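Local coordinates for Phospholipase/Carboxylesterase (Haliangium ochraceum, PDB 4Q82), which probably hydrolyses carboxylic ester bonds, as an alpha/beta-type phospholipase or carboxylesterase, at residues W68-L71 with P72-Y75. Residues are numbered along the deposited sequence; the frame is centred on the assembly and turned at random.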
ATOM      1  N   TRP A  68      -5.698  -1.297 -11.507  1.00 21.93           N
ATOM      2  CA  TRP A  68      -5.685  -2.751 -11.667  1.00 22.07           C
ATOM      3  C   TRP A  68      -6.456  -3.384 -10.533  1.00 22.47           C
ATOM      4  O   TRP A  68      -6.235  -3.056  -9.374  1.00 22.26           O
ATOM      5  CB  TRP A  68      -4.252  -3.325 -11.672  1.00 20.86           C
ATOM      6  CG  TRP A  68      -3.506  -2.972 -12.919  1.00 22.14           C
ATOM      7  CD1 TRP A  68      -2.643  -1.931 -13.092  1.00 21.92           C
ATOM      8  CD2 TRP A  68      -3.624  -3.613 -14.191  1.00 23.85           C
ATOM      9  NE1 TRP A  68      -2.184  -1.902 -14.394  1.00 22.13           N
ATOM     10  CE2 TRP A  68      -2.769  -2.931 -15.085  1.00 23.34           C
ATOM     11  CE3 TRP A  68      -4.356  -4.714 -14.656  1.00 25.36           C
ATOM     12  CZ2 TRP A  68      -2.629  -3.305 -16.417  1.00 24.37           C
ATOM     13  CZ3 TRP A  68      -4.206  -5.099 -15.985  1.00 26.75           C
ATOM     14  CH2 TRP A  68      -3.354  -4.394 -16.849  1.00 25.92           C
ATOM     15  N   GLU A  69      -7.341  -4.313 -10.877  1.00 21.82           N
ATOM     16  CA  GLU A  69      -8.148  -5.033  -9.901  1.00 22.17           C
ATOM     17  C   GLU A  69      -7.700  -6.478  -9.835  1.00 21.66           C
ATOM     18  O   GLU A  69      -7.729  -7.189 -10.843  1.00 23.34           O
ATOM     19  CB  GLU A  69      -9.628  -4.944 -10.279  1.00 25.12           C
ATOM     20  CG  GLU A  69     -10.547  -5.846  -9.514  1.00 25.60           C
ATOM     21  CD  GLU A  69     -11.832  -6.074 -10.290  1.00 28.21           C
ATOM     22  OE1 GLU A  69     -12.713  -5.174 -10.303  1.00 29.24           O
ATOM     23  OE2 GLU A  69     -11.935  -7.147 -10.917  1.00 27.92           O
ATOM     24  N   TYR A  70      -7.243  -6.896  -8.659  1.00 20.02           N
ATOM     25  CA  TYR A  70      -6.956  -8.304  -8.404  1.00 19.98           C
ATOM     26  C   TYR A  70      -7.936  -8.859  -7.371  1.00 21.34           C
ATOM     27  O   TYR A  70      -8.061  -8.314  -6.270  1.00 21.34           O
ATOM     28  CB  TYR A  70      -5.511  -8.535  -7.901  1.00 18.34           C
ATOM     29  CG  TYR A  70      -5.348  -9.985  -7.468  1.00 17.94           C
ATOM     30  CD1 TYR A  70      -5.324 -11.009  -8.414  1.00 19.23           C
ATOM     31  CD2 TYR A  70      -5.277 -10.333  -6.120  1.00 17.84           C
ATOM     32  CE1 TYR A  70      -5.181 -12.349  -8.033  1.00 20.68           C
ATOM     33  CE2 TYR A  70      -5.156 -11.686  -5.725  1.00 19.57           C
ATOM     34  CZ  TYR A  70      -5.105 -12.673  -6.693  1.00 20.97           C
ATOM     35  OH  TYR A  70      -4.988 -13.992  -6.321  1.00 22.81           O
ATOM     36  N   LEU A  71      -8.620  -9.947  -7.726  1.00 22.08           N
ATOM     37  CA  LEU A  71      -9.534 -10.617  -6.807  1.00 23.74           C
ATOM     38  C   LEU A  71      -8.927 -11.945  -6.369  1.00 25.06           C
ATOM     39  O   LEU A  71      -8.367 -12.685  -7.183  1.00 23.55           O
ATOM     40  CB  LEU A  71     -10.905 -10.835  -7.457  1.00 25.52           C
ATOM     41  CG  LEU A  71     -11.590  -9.579  -7.994  1.00 25.89           C
ATOM     42  CD1 LEU A  71     -12.867  -9.967  -8.725  1.00 27.59           C
ATOM     43  CD2 LEU A  71     -11.877  -8.582  -6.891  1.00 25.80           C
ATOM     44  N   PRO A  72      -8.991 -12.227  -5.061  1.00 25.31           N
ATOM     45  CA  PRO A  72      -8.417 -13.446  -4.502  1.00 25.03           C
ATOM     46  C   PRO A  72      -9.315 -14.640  -4.819  1.00 27.05           C
ATOM     47  O   PRO A  72     -10.471 -14.448  -5.180  1.00 28.23           O
ATOM     48  CB  PRO A  72      -8.394 -13.167  -2.998  1.00 26.05           C
ATOM     49  CG  PRO A  72      -9.593 -12.296  -2.794  1.00 27.25           C
ATOM     50  CD  PRO A  72      -9.620 -11.391  -4.023  1.00 25.83           C
ATOM     51  N   PRO A  73      -8.788 -15.855  -4.681  1.00 27.59           N
ATOM     52  CA  PRO A  73      -9.557 -17.058  -5.018  1.00 31.01           C
ATOM     53  C   PRO A  73     -10.945 -17.140  -4.380  1.00 33.56           C
ATOM     54  O   PRO A  73     -11.905 -17.518  -5.061  1.00 34.63           O
ATOM     55  CB  PRO A  73      -8.660 -18.179  -4.504  1.00 30.78           C
ATOM     56  CG  PRO A  73      -7.283 -17.643  -4.749  1.00 27.63           C
ATOM     57  CD  PRO A  73      -7.372 -16.163  -4.439  1.00 26.31           C
ATOM     58  N   ARG A  74     -11.059 -16.775  -3.108  0.51 34.08           N
ATOM     59  CA  ARG A  74     -12.332 -16.915  -2.408  0.51 36.89           C
ATOM     60  C   ARG A  74     -13.166 -15.635  -2.373  0.51 36.69           C
ATOM     61  O   ARG A  74     -14.050 -15.505  -1.528  0.51 38.39           O
ATOM     62  CB  ARG A  74     -12.086 -17.404  -0.980  0.51 38.57           C
ATOM     63  CG  ARG A  74     -11.464 -18.787  -0.915  0.51 40.07           C
ATOM     64  CD  ARG A  74     -11.035 -19.150   0.498  0.51 42.23           C
ATOM     65  NE  ARG A  74      -9.761 -19.869   0.502  0.51 43.00           N
ATOM     66  CZ  ARG A  74      -9.640 -21.193   0.554  0.51 45.43           C
ATOM     67  NH1 ARG A  74     -10.721 -21.959   0.621  0.51 48.80           N
ATOM     68  NH2 ARG A  74      -8.437 -21.752   0.548  0.51 44.92           N
ATOM     69  N   TYR A  75     -12.893 -14.698  -3.280  1.00 34.42           N
ATOM     70  CA  TYR A  75     -13.660 -13.448  -3.329  1.00 34.16           C
ATOM     71  C   TYR A  75     -15.160 -13.740  -3.438  1.00 36.83           C
ATOM     72  O   TYR A  75     -15.577 -14.618  -4.204  1.00 37.17           O
ATOM     73  CB  TYR A  75     -13.217 -12.555  -4.494  1.00 31.92           C
ATOM     74  CG  TYR A  75     -13.956 -11.230  -4.515  1.00 31.82           C
ATOM     75  CD1 TYR A  75     -13.682 -10.248  -3.574  1.00 30.24           C
ATOM     76  CD2 TYR A  75     -14.954 -10.977  -5.456  1.00 33.28           C
ATOM     77  CE1 TYR A  75     -14.370  -9.026  -3.578  1.00 31.54           C
ATOM     78  CE2 TYR A  75     -15.648  -9.769  -5.467  1.00 33.93           C
ATOM     79  CZ  TYR A  75     -15.353  -8.798  -4.526  1.00 33.74           C
ATOM     80  OH  TYR A  75     -16.043  -7.600  -4.528  1.00 34.97           O
TER
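Leu-71 lays its CD2 methyl over the ring of Tyr-75, four residues on. CD2 lies 3.9 Å from the centroid of the Tyr-75 ring and only 2° off the ring normal, which identifies a face-on CH-pi contact rather than a brush along the edge. The other branch, Leu-71 CD1, lies on the same side but beyond the ring's edge, 4.0 Å from Tyr-75 CD2. Tyr-75 is held with CG anti to its own backbone nitrogen (chi1 -177°), which brings the ring back alongside Leu-71, and the second torsion turns its face to the leucine. A type I beta turn from Pro-72 to Tyr-75, closed by the 3.1 Å hydrogen bond from Tyr-75 N to Pro-72 O, doubles the chain back and probably helps bring the tyrosine to Leu-71.

Tyr-70 extends along the chain beside the prolines. With its CG likewise anti to the backbone nitrogen (chi1 172°), the ring carries CE2 to 3.9 Å from Pro-72 CA and sets one face against Pro-72 N. Tyr-70 OH makes a van der Waals contact with Pro-73 CD at 3.7 Å, while the same hydroxyl hydrogen-bonds to Arg-52. Replacing Tyr-70 with an alanine would probably leave Arg-52 without this partner and strip the ring's packing from Pro-72 and Pro-73. Between these two groupings, Leu-71 CB rests 3.7 Å from Pro-72 CD.

The contact joins the end of strand 67-70 to the loop leading to strand 80-86, its centre about 16 Å from the centre of the chain. Trp-117 meets Tyr-70 edge-to-face, and Tyr-75 OH accepts a hydrogen bond from the backbone N of Glu-153 in the loop after helix 138-151. Strand 67-70 itself runs between antiparallel strands 53-56 and 124-128, the latter supplying Val-124, which touches both Pro-72 and Tyr-75.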